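Long-range contacts in alpha-L-rhamnosidase (Klebsiella oxytoca, PDB 4XHC), which hydrolyses terminal alpha-L-rhamnose residues from glycosides as a two-domain member of glycoside hydrolase family 78, captured here with rhamnose in its pocket: residues E44-A49 with L266-L271; E137-Y142 with S520-S525; T200-A205 with V259-H264; V374-L379 with V437-G442. One frame throughout, in Å; residues are numbered along the deposited sequence.

How the interactions relate
Interactions 1 and 3 form one continuous patch: their centres lie about 13 Å apart, and Pro-48 touches Ser-201 and Arg-263, with CG of Pro-48 4.0 Å from CB of Ser-201. Interaction 3 is also nested in the chain loop that interaction 1 closes. Interaction 2 sits on the other side of the chain's centre, its centre about 33 Å from that of interaction 1, and it comes near the sugar: the side chain of Ile-523 is about 9 Å from the bound rhamnose. Interaction 4 joins helical elements of the catalytic domain, its nearest atoms about 12 Å from interaction 1 and about 22 Å from interaction 2.

Interaction 1. Residues E44-A49 with L266-L271; sequences EALRPA and LVRRCL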
# COMPACT_ATOMS: atom_id res chain seq x y z
N GLU A 44 28.89 -12.51 11.60
CA GLU A 44 27.73 -12.18 12.43
C GLU A 44 28.12 -11.36 13.67
O GLU A 44 27.47 -10.37 13.98
CB GLU A 44 27.00 -13.46 12.84
CG GLU A 44 25.73 -13.26 13.65
CD GLU A 44 24.74 -12.32 12.98
OE1 GLU A 44 24.55 -12.43 11.75
OE2 GLU A 44 24.16 -11.46 13.69
N ALA A 45 29.19 -11.76 14.36
CA ALA A 45 29.64 -11.04 15.56
C ALA A 45 30.09 -9.60 15.28
O ALA A 45 30.15 -8.79 16.20
CB ALA A 45 30.75 -11.82 16.25
N LEU A 46 30.41 -9.30 14.02
CA LEU A 46 30.87 -7.97 13.63
C LEU A 46 29.77 -7.08 13.02
O LEU A 46 30.05 -5.99 12.55
CB LEU A 46 32.01 -8.10 12.62
CG LEU A 46 33.31 -8.79 13.07
CD1 LEU A 46 34.07 -9.35 11.88
CD2 LEU A 46 34.20 -7.83 13.86
N ARG A 47 28.52 -7.54 13.02
CA ARG A 47 27.40 -6.73 12.53
C ARG A 47 27.35 -5.39 13.28
O ARG A 47 27.27 -5.37 14.50
CB ARG A 47 26.08 -7.49 12.70
CG ARG A 47 24.80 -6.66 12.52
CD ARG A 47 23.57 -7.39 13.06
NE ARG A 47 23.41 -8.70 12.43
CZ ARG A 47 22.99 -8.90 11.18
NH1 ARG A 47 22.65 -7.87 10.40
NH2 ARG A 47 22.89 -10.13 10.71
N PRO A 48 27.37 -4.26 12.56
CA PRO A 48 27.37 -2.97 13.25
C PRO A 48 25.98 -2.48 13.72
O PRO A 48 24.94 -2.86 13.16
CB PRO A 48 27.91 -2.02 12.19
CG PRO A 48 27.46 -2.61 10.89
CD PRO A 48 27.38 -4.10 11.10
N ALA A 49 25.99 -1.64 14.75
CA ALA A 49 24.78 -0.94 15.19
C ALA A 49 24.52 0.23 14.23
O ALA A 49 25.46 0.85 13.73
CB ALA A 49 24.94 -0.45 16.62
N LEU A 266 34.07 -3.49 9.60
CA LEU A 266 33.06 -3.69 8.58
C LEU A 266 33.64 -4.29 7.30
O LEU A 266 32.97 -5.05 6.61
CB LEU A 266 32.33 -2.37 8.30
CG LEU A 266 31.09 -2.47 7.41
CD1 LEU A 266 30.06 -3.42 8.01
CD2 LEU A 266 30.49 -1.10 7.17
N VAL A 267 34.88 -3.93 6.97
CA VAL A 267 35.58 -4.53 5.83
C VAL A 267 35.85 -6.01 6.12
O VAL A 267 35.69 -6.87 5.27
CB VAL A 267 36.92 -3.83 5.53
CG1 VAL A 267 37.63 -4.49 4.35
CG2 VAL A 267 36.69 -2.35 5.23
N ARG A 268 36.24 -6.27 7.35
CA ARG A 268 36.47 -7.63 7.83
C ARG A 268 35.21 -8.47 7.77
O ARG A 268 35.25 -9.61 7.33
CB ARG A 268 36.97 -7.57 9.27
CG ARG A 268 37.47 -8.88 9.82
CD ARG A 268 37.87 -8.69 11.26
NE ARG A 268 38.28 -9.96 11.85
CZ ARG A 268 38.11 -10.28 13.12
NH1 ARG A 268 37.52 -9.44 13.97
NH2 ARG A 268 38.52 -11.46 13.55
N ARG A 269 34.08 -7.90 8.21
CA ARG A 269 32.78 -8.58 8.16
C ARG A 269 32.44 -8.98 6.72
O ARG A 269 31.99 -10.09 6.45
CB ARG A 269 31.68 -7.69 8.73
CG ARG A 269 30.25 -8.16 8.43
CD ARG A 269 29.21 -7.37 9.20
NE ARG A 269 27.89 -7.43 8.56
CZ ARG A 269 27.01 -8.42 8.72
NH1 ARG A 269 27.26 -9.48 9.48
NH2 ARG A 269 25.84 -8.34 8.09
N CYS A 270 32.70 -8.06 5.79
CA CYS A 270 32.32 -8.27 4.41
C CYS A 270 33.25 -9.26 3.72
O CYS A 270 32.81 -10.04 2.88
CB CYS A 270 32.19 -6.92 3.67
SG CYS A 270 30.76 -5.94 4.28
N LEU A 271 34.52 -9.28 4.13
CA LEU A 271 35.44 -10.34 3.68
C LEU A 271 34.99 -11.73 4.11
O LEU A 271 35.02 -12.67 3.32
CB LEU A 271 36.87 -10.09 4.18
CG LEU A 271 37.74 -9.15 3.34
CD1 LEU A 271 38.96 -8.71 4.14
CD2 LEU A 271 38.15 -9.79 2.02
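Leu-46, just past the end of helix 37-45, runs past Arg-269 on helix 264-276 with their CA atoms 5.8 Å apart, the nearest pair of CA atoms across the two segments. Both side chains head across the gap, and their CB atoms meet at 3.9 Å. Beyond CB, Leu-46 lies across the stem of Arg-268 at roughly a right angle: CD1 rests on Arg-268 CD, while CD2 reaches Arg-268 NH1 at 3.7 Å. The polar partner of Arg-268 is elsewhere, NE bonding to Thr-324 OG1. Arg-269 stretches out the other way. Its chain is extended from CG to NE, with CG anti to the backbone N (chi1 166°), and this carries CD to 3.7 Å from Leu-46 O and lays the guanidinium against Arg-47. CB of Arg-47 sits over one face of that group, toward its rim, while CA of Glu-44 comes up at its edge. The two guanidinium planes are turned 53° from each other. Arg-47 itself grips Glu-44 side-on, NE to OE2 at 3.1 Å and NH2 to OE1 at 3.0 Å. Farther along, Pro-48 CG meets Leu-266 CD1 at 4.0 Å.

Hydrogen bonds to neighbouring parts of the chain hold Arg-269 in place, from NH1 to Ala-43 O and from NE to Glu-233 O, and Arg-47 NH1 makes a salt bridge to Glu-233. The segments themselves share no hydrogen bond, so aliphatic stems and a guanidinium face make the join. With the carboxylates of Glu-44 and Glu-233 close by, the two neighbouring arginines are probably well compensated in charge.

Interaction 2. Residues E137-Y142 with S520-S525; sequences EPFSDY and SKLINS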
# COMPACT_ATOMS: atom_id res chain seq x y z
N GLU A 137 8.18 11.96 -13.68
CA GLU A 137 7.94 11.00 -14.75
C GLU A 137 7.15 9.83 -14.16
O GLU A 137 7.47 9.36 -13.06
CB GLU A 137 9.25 10.50 -15.35
CG GLU A 137 10.30 11.57 -15.64
CD GLU A 137 10.28 12.10 -17.06
OE1 GLU A 137 9.22 12.07 -17.72
OE2 GLU A 137 11.35 12.57 -17.50
N PRO A 138 6.12 9.36 -14.88
CA PRO A 138 5.31 8.28 -14.32
C PRO A 138 6.04 6.93 -14.36
O PRO A 138 6.66 6.58 -15.38
CB PRO A 138 4.07 8.28 -15.23
CG PRO A 138 4.58 8.77 -16.54
CD PRO A 138 5.68 9.75 -16.23
N PHE A 139 5.97 6.18 -13.26
CA PHE A 139 6.58 4.85 -13.17
C PHE A 139 5.97 3.85 -14.14
O PHE A 139 6.62 2.91 -14.56
CB PHE A 139 6.49 4.29 -11.75
CG PHE A 139 7.33 5.02 -10.72
CD1 PHE A 139 8.32 5.93 -11.08
CD2 PHE A 139 7.16 4.76 -9.37
CE1 PHE A 139 9.08 6.58 -10.12
CE2 PHE A 139 7.93 5.40 -8.41
CZ PHE A 139 8.89 6.31 -8.79
N SER A 140 4.70 4.05 -14.50
CA SER A 140 4.04 3.17 -15.47
C SER A 140 4.72 3.14 -16.85
O SER A 140 4.42 2.27 -17.65
CB SER A 140 2.57 3.56 -15.61
OG SER A 140 2.43 4.87 -16.15
N ASP A 141 5.61 4.09 -17.15
CA ASP A 141 6.31 4.09 -18.45
C ASP A 141 7.66 3.39 -18.41
O ASP A 141 8.33 3.29 -19.43
CB ASP A 141 6.50 5.52 -18.97
CG ASP A 141 5.18 6.21 -19.35
OD1 ASP A 141 4.09 5.56 -19.31
OD2 ASP A 141 5.24 7.42 -19.66
N TYR A 142 8.06 2.89 -17.25
CA TYR A 142 9.32 2.17 -17.12
C TYR A 142 9.34 0.90 -17.98
O TYR A 142 8.43 0.10 -17.87
CB TYR A 142 9.58 1.80 -15.65
CG TYR A 142 10.72 0.83 -15.51
CD1 TYR A 142 12.03 1.26 -15.67
CD2 TYR A 142 10.50 -0.51 -15.24
CE1 TYR A 142 13.08 0.39 -15.54
CE2 TYR A 142 11.55 -1.40 -15.11
CZ TYR A 142 12.85 -0.94 -15.27
OH TYR A 142 13.90 -1.79 -15.16
N SER A 520 16.17 2.67 -18.28
CA SER A 520 15.51 3.88 -17.80
C SER A 520 16.36 4.56 -16.76
O SER A 520 16.86 3.92 -15.84
CB SER A 520 14.17 3.55 -17.18
OG SER A 520 13.56 4.70 -16.61
N LYS A 521 16.53 5.87 -16.88
CA LYS A 521 17.37 6.61 -15.94
C LYS A 521 16.70 6.65 -14.57
O LYS A 521 17.36 6.95 -13.58
CB LYS A 521 17.66 8.02 -16.49
CG LYS A 521 16.57 9.03 -16.18
CD LYS A 521 16.33 10.09 -17.24
CE LYS A 521 14.92 10.64 -17.04
NZ LYS A 521 14.59 11.81 -17.89
N LEU A 522 15.39 6.35 -14.51
CA LEU A 522 14.64 6.27 -13.25
C LEU A 522 15.15 5.19 -12.31
O LEU A 522 15.03 5.32 -11.10
CB LEU A 522 13.18 5.94 -13.50
CG LEU A 522 12.29 6.91 -14.27
CD1 LEU A 522 10.88 6.33 -14.35
CD2 LEU A 522 12.31 8.28 -13.63
N ILE A 523 15.66 4.10 -12.86
CA ILE A 523 16.07 2.97 -12.05
C ILE A 523 17.58 2.91 -11.86
O ILE A 523 18.08 2.03 -11.17
CB ILE A 523 15.50 1.66 -12.63
CG1 ILE A 523 15.26 0.65 -11.51
CG2 ILE A 523 16.39 1.08 -13.70
CD1 ILE A 523 14.24 -0.40 -11.87
N ASN A 524 18.32 3.85 -12.44
CA ASN A 524 19.72 4.01 -12.06
C ASN A 524 19.78 4.46 -10.61
O ASN A 524 18.82 5.04 -10.08
CB ASN A 524 20.44 5.06 -12.94
CG ASN A 524 20.59 4.64 -14.39
OD1 ASN A 524 20.32 3.49 -14.75
ND2 ASN A 524 21.04 5.56 -15.23
N SER A 525 20.90 4.18 -9.96
CA SER A 525 21.16 4.66 -8.60
C SER A 525 21.90 5.99 -8.65
O SER A 525 22.80 6.17 -9.47
CB SER A 525 21.97 3.61 -7.83
OG SER A 525 22.49 4.17 -6.65
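Glu-137 OE2 is approached by two donors, Lys-521 NZ across the contact and Trp-73 NE1 from a nearby strand, both through weak bonds. The first, at 3.4 Å, is a salt bridge in which the two side chains cross at about a right angle. Lys-521 starts with its CB pointing away from the other segment and bends at chi2 (-146°) to bring the amine round.

Next to this pair, Leu-522 enters between Glu-137 and Phe-139. Its CD2 meets Glu-137 CB, and CD1 lies 4.2 Å from Phe-139 CD1. Tyr-142 carries the other end. Its ring edge faces Ser-520, with CD1 3.5 Å from Ser-520 CB, and farther out it meets Ile-523 crosswise, where Tyr-142 OH stands 3.6 Å from Ile-523 CD1. The hydroxyl also bonds to Leu-146 O. Ser-520 and Ile-523 open and close a type I beta turn, and Ser-520 OG accepts from Leu-522 N at 3.2 Å, the mark of an ST turn.

Behind this turn lies the rhamnose pocket: Ile-523 O accepts from Arg-241, and Ser-525 bonds to Glu-506 and His-528, all three of which line the pocket. The contact itself is mainly apolar, with one long ion pair at its margin, which suggests that side-chain fit more than charge sets how the loop 137-142 rests against a turn just behind the pocket residues, its Ile-523 side chain about 9 Å from the sugar.

Interaction 3. Residues T200-A205 with V259-H264; sequences TSASGA and VTFARH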
# COMPACT_ATOMS: atom_id res chain seq x y z
N THR A 200 22.53 5.03 9.20
CA THR A 200 23.86 4.74 8.69
C THR A 200 24.64 4.04 9.81
O THR A 200 24.30 4.18 10.99
CB THR A 200 24.62 6.03 8.26
OG1 THR A 200 25.91 5.69 7.73
CG2 THR A 200 24.79 6.99 9.45
N SER A 201 25.67 3.29 9.43
CA SER A 201 26.61 2.73 10.40
C SER A 201 27.86 3.60 10.47
O SER A 201 28.75 3.32 11.26
CB SER A 201 27.01 1.31 10.02
OG SER A 201 27.64 1.29 8.75
N ALA A 202 27.92 4.65 9.66
CA ALA A 202 29.05 5.56 9.67
C ALA A 202 28.74 6.80 10.51
O ALA A 202 28.69 7.92 10.00
CB ALA A 202 29.41 5.95 8.24
N SER A 203 28.54 6.58 11.80
CA SER A 203 28.15 7.64 12.71
C SER A 203 29.31 8.11 13.57
O SER A 203 29.11 8.91 14.48
CB SER A 203 27.03 7.12 13.61
OG SER A 203 27.43 5.92 14.24
N GLY A 204 30.52 7.62 13.29
CA GLY A 204 31.72 8.04 14.00
C GLY A 204 32.32 9.30 13.39
O GLY A 204 31.78 9.86 12.43
N ALA A 205 33.45 9.73 13.95
CA ALA A 205 34.18 10.91 13.47
C ALA A 205 34.75 10.67 12.07
O ALA A 205 34.89 9.52 11.62
CB ALA A 205 35.28 11.30 14.44
N VAL A 259 40.43 6.17 4.82
CA VAL A 259 40.85 7.55 5.08
C VAL A 259 39.70 8.46 5.53
O VAL A 259 39.90 9.66 5.69
CB VAL A 259 41.51 8.18 3.82
CG1 VAL A 259 42.77 7.42 3.45
CG2 VAL A 259 40.54 8.23 2.64
N THR A 260 38.51 7.90 5.72
CA THR A 260 37.38 8.65 6.25
C THR A 260 36.97 8.06 7.60
O THR A 260 37.50 8.49 8.63
CB THR A 260 36.18 8.67 5.26
OG1 THR A 260 35.80 7.33 4.93
CG2 THR A 260 36.55 9.42 3.99
N PHE A 261 36.07 7.08 7.60
CA PHE A 261 35.46 6.59 8.84
C PHE A 261 36.23 5.48 9.53
O PHE A 261 35.96 5.18 10.69
CB PHE A 261 34.03 6.13 8.58
CG PHE A 261 33.14 7.20 8.03
CD1 PHE A 261 32.56 8.13 8.87
CD2 PHE A 261 32.87 7.27 6.68
CE1 PHE A 261 31.74 9.13 8.37
CE2 PHE A 261 32.06 8.25 6.17
CZ PHE A 261 31.49 9.18 7.02
N ALA A 262 37.19 4.89 8.84
CA ALA A 262 38.10 3.87 9.42
C ALA A 262 37.37 2.75 10.17
O ALA A 262 37.80 2.33 11.24
CB ALA A 262 39.14 4.53 10.32
N ARG A 263 36.27 2.26 9.60
CA ARG A 263 35.57 1.11 10.14
C ARG A 263 36.09 -0.17 9.51
O ARG A 263 35.47 -0.72 8.59
CB ARG A 263 34.07 1.27 9.94
CG ARG A 263 33.51 2.45 10.72
CD ARG A 263 32.12 2.17 11.26
NE ARG A 263 32.10 1.06 12.21
CZ ARG A 263 31.06 0.72 12.96
NH1 ARG A 263 29.92 1.40 12.92
NH2 ARG A 263 31.16 -0.31 13.78
N HIS A 264 37.24 -0.63 10.01
CA HIS A 264 37.90 -1.84 9.51
C HIS A 264 37.13 -3.09 9.87
O HIS A 264 37.14 -4.06 9.12
CB HIS A 264 39.34 -1.93 10.03
CG HIS A 264 40.21 -0.80 9.57
ND1 HIS A 264 40.91 0.01 10.44
CD2 HIS A 264 40.48 -0.33 8.32
CE1 HIS A 264 41.57 0.93 9.76
NE2 HIS A 264 41.32 0.74 8.47
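The connection from strand 187-200 to helix 214-230 meets the loop between helices 247-259 and 264-276 where Ser-201 and Ala-202 face Arg-263 and Phe-261. An ST turn shapes the start of this connection, Thr-200 OG1 accepting from Ala-202 N at 3.0 Å. Arg-263 NH1 donates to Ser-201 O at 2.8 Å with an N-H...O angle of 150°; the oxygen lies in the guanidinium plane, and the donor lies in the carbonyl plane. Bends at chi2 and at chi3 (62°) fold the arginine back to reach it, while NH2 pairs with Asp-265. Next to it, the methyl of Ala-202 stands squarely over the middle of the Phe-261 ring, CB 3.7 Å from the centroid and 4° off the normal, a CH-pi contact. At the ring's edge Gly-204 O approaches CD1 at 4.0 Å.

Helix 214-230 closes in here too: Phe-261 packs on its Val-224 and Gln-228, and Gln-228 NE2 bonds to Ala-202 O. On the strand side Thr-200 still pairs through its backbone with Ser-51, in the sheet that holds strands 51-55 and 187-200, while Ser-201 bonds to Met-231, just after helix 214-230.

Interaction 4. Residues V374-L379 with V437-G442; sequences VLIYCL and VLAEVG
Ile-376 and Tyr-377, neighbours on helix 368-389, face the end of helix 430-438, and the nearest CA pair is Tyr-377 with Ala-439, 4.5 Å apart. Such closeness is consistent with the small methyl of Ala-439, which lies against Ile-376. That side chain has CG1 anti to its carbonyl carbon (chi1 -67°), which sets CG2 anti to the backbone N. The two branches therefore do different work: CG2 touches Ala-439 CB at 3.7 Å and lies beside Ala-439 O, while CD1, at the end of an extended CG1 arm, meets Val-441 CG2 at 3.9 Å, the two side chains crossing at about a right angle.

Tyr-377 swings the other way, with CG anti to the backbone N (chi1 -177°) and its ring turned with chi2 near -90°. This presents the ring's edge to the other segment, and CD2 comes to 3.5 Å from Leu-438 O, with the oxygen near the ring plane. CD2 also lies against Leu-438 CB at 4.1 Å. Leu-438 sends its far end to helix 466-478, on His-471 and Ala-474, and Tyr-377 makes a cation-pi contact with Arg-381 on its own helix.

Ile-376 is backed by Leu-401 and Leu-404 of helix 391-412, so the apolar contact is closed in on that side. No hydrogen bond links the segments. The turn at Glu-440, which has positive phi, is a Schellman motif ending helix 430-438, and the contact joins helix 368-389 to the C-terminal end of that helix within the (alpha/alpha)6 barrel expected of a six-hairpin glycosidase domain.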
# COMPACT_ATOMS: atom_id res chain seq x y z
N VAL A 374 43.24 -7.71 -15.35
CA VAL A 374 42.76 -7.91 -13.99
C VAL A 374 43.45 -9.13 -13.37
O VAL A 374 43.82 -9.11 -12.20
CB VAL A 374 41.23 -8.03 -13.94
CG1 VAL A 374 40.76 -8.52 -12.57
CG2 VAL A 374 40.59 -6.69 -14.27
N LEU A 375 43.63 -10.17 -14.17
CA LEU A 375 44.30 -11.37 -13.71
C LEU A 375 45.73 -11.06 -13.27
O LEU A 375 46.16 -11.47 -12.19
CB LEU A 375 44.31 -12.43 -14.82
CG LEU A 375 45.04 -13.73 -14.50
CD1 LEU A 375 44.47 -14.36 -13.23
CD2 LEU A 375 44.92 -14.68 -15.68
N ILE A 376 46.46 -10.34 -14.11
CA ILE A 376 47.85 -9.99 -13.82
C ILE A 376 47.95 -9.06 -12.61
O ILE A 376 48.87 -9.18 -11.80
CB ILE A 376 48.52 -9.32 -15.04
CG1 ILE A 376 48.65 -10.33 -16.18
CG2 ILE A 376 49.88 -8.75 -14.68
CD1 ILE A 376 48.99 -9.71 -17.52
N TYR A 377 47.01 -8.13 -12.50
CA TYR A 377 46.95 -7.21 -11.36
C TYR A 377 46.77 -7.96 -10.05
O TYR A 377 47.45 -7.68 -9.06
CB TYR A 377 45.80 -6.21 -11.56
CG TYR A 377 45.70 -5.15 -10.48
CD1 TYR A 377 44.93 -5.36 -9.35
CD2 TYR A 377 46.37 -3.94 -10.60
CE1 TYR A 377 44.84 -4.40 -8.36
CE2 TYR A 377 46.29 -2.97 -9.62
CZ TYR A 377 45.52 -3.21 -8.51
OH TYR A 377 45.42 -2.27 -7.51
N CYS A 378 45.85 -8.93 -10.05
CA CYS A 378 45.49 -9.65 -8.82
C CYS A 378 46.48 -10.78 -8.49
O CYS A 378 46.75 -11.06 -7.32
CB CYS A 378 44.04 -10.15 -8.90
SG CYS A 378 42.80 -8.80 -8.81
N LEU A 379 47.07 -11.38 -9.51
CA LEU A 379 48.16 -12.33 -9.29
C LEU A 379 49.32 -11.67 -8.55
O LEU A 379 49.88 -12.24 -7.63
CB LEU A 379 48.65 -12.91 -10.61
CG LEU A 379 49.68 -14.02 -10.49
CD1 LEU A 379 49.15 -15.17 -9.65
CD2 LEU A 379 50.05 -14.51 -11.87
N VAL A 437 47.68 -1.28 -18.27
CA VAL A 437 48.62 -0.36 -17.65
C VAL A 437 48.69 -0.58 -16.13
O VAL A 437 49.77 -0.52 -15.54
CB VAL A 437 48.29 1.11 -17.99
CG1 VAL A 437 49.08 2.10 -17.12
CG2 VAL A 437 48.58 1.38 -19.46
N LEU A 438 47.56 -0.84 -15.49
CA LEU A 438 47.56 -1.11 -14.06
C LEU A 438 48.27 -2.42 -13.75
O LEU A 438 48.87 -2.58 -12.69
CB LEU A 438 46.12 -1.14 -13.52
CG LEU A 438 45.41 0.22 -13.44
CD1 LEU A 438 43.95 0.01 -13.08
CD2 LEU A 438 46.08 1.13 -12.42
N ALA A 439 48.20 -3.35 -14.69
CA ALA A 439 48.85 -4.66 -14.57
C ALA A 439 50.37 -4.58 -14.67
O ALA A 439 51.06 -5.56 -14.37
CB ALA A 439 48.30 -5.59 -15.63
N GLU A 440 50.87 -3.44 -15.12
CA GLU A 440 52.31 -3.17 -15.27
C GLU A 440 52.94 -4.06 -16.34
O GLU A 440 54.05 -4.55 -16.17
CB GLU A 440 53.05 -3.28 -13.93
CG GLU A 440 52.44 -2.43 -12.82
CD GLU A 440 53.43 -2.06 -11.73
OE1 GLU A 440 54.13 -2.97 -11.22
OE2 GLU A 440 53.50 -0.86 -11.38
N VAL A 441 52.21 -4.28 -17.43
CA VAL A 441 52.75 -4.97 -18.60
C VAL A 441 53.66 -3.99 -19.33
O VAL A 441 53.35 -2.80 -19.39
CB VAL A 441 51.62 -5.45 -19.54
CG1 VAL A 441 52.17 -6.04 -20.82
CG2 VAL A 441 50.73 -6.47 -18.83
N GLY A 442 54.78 -4.47 -19.87
CA GLY A 442 55.68 -3.62 -20.64
C GLY A 442 56.57 -2.76 -19.76
O GLY A 442 56.87 -3.14 -18.64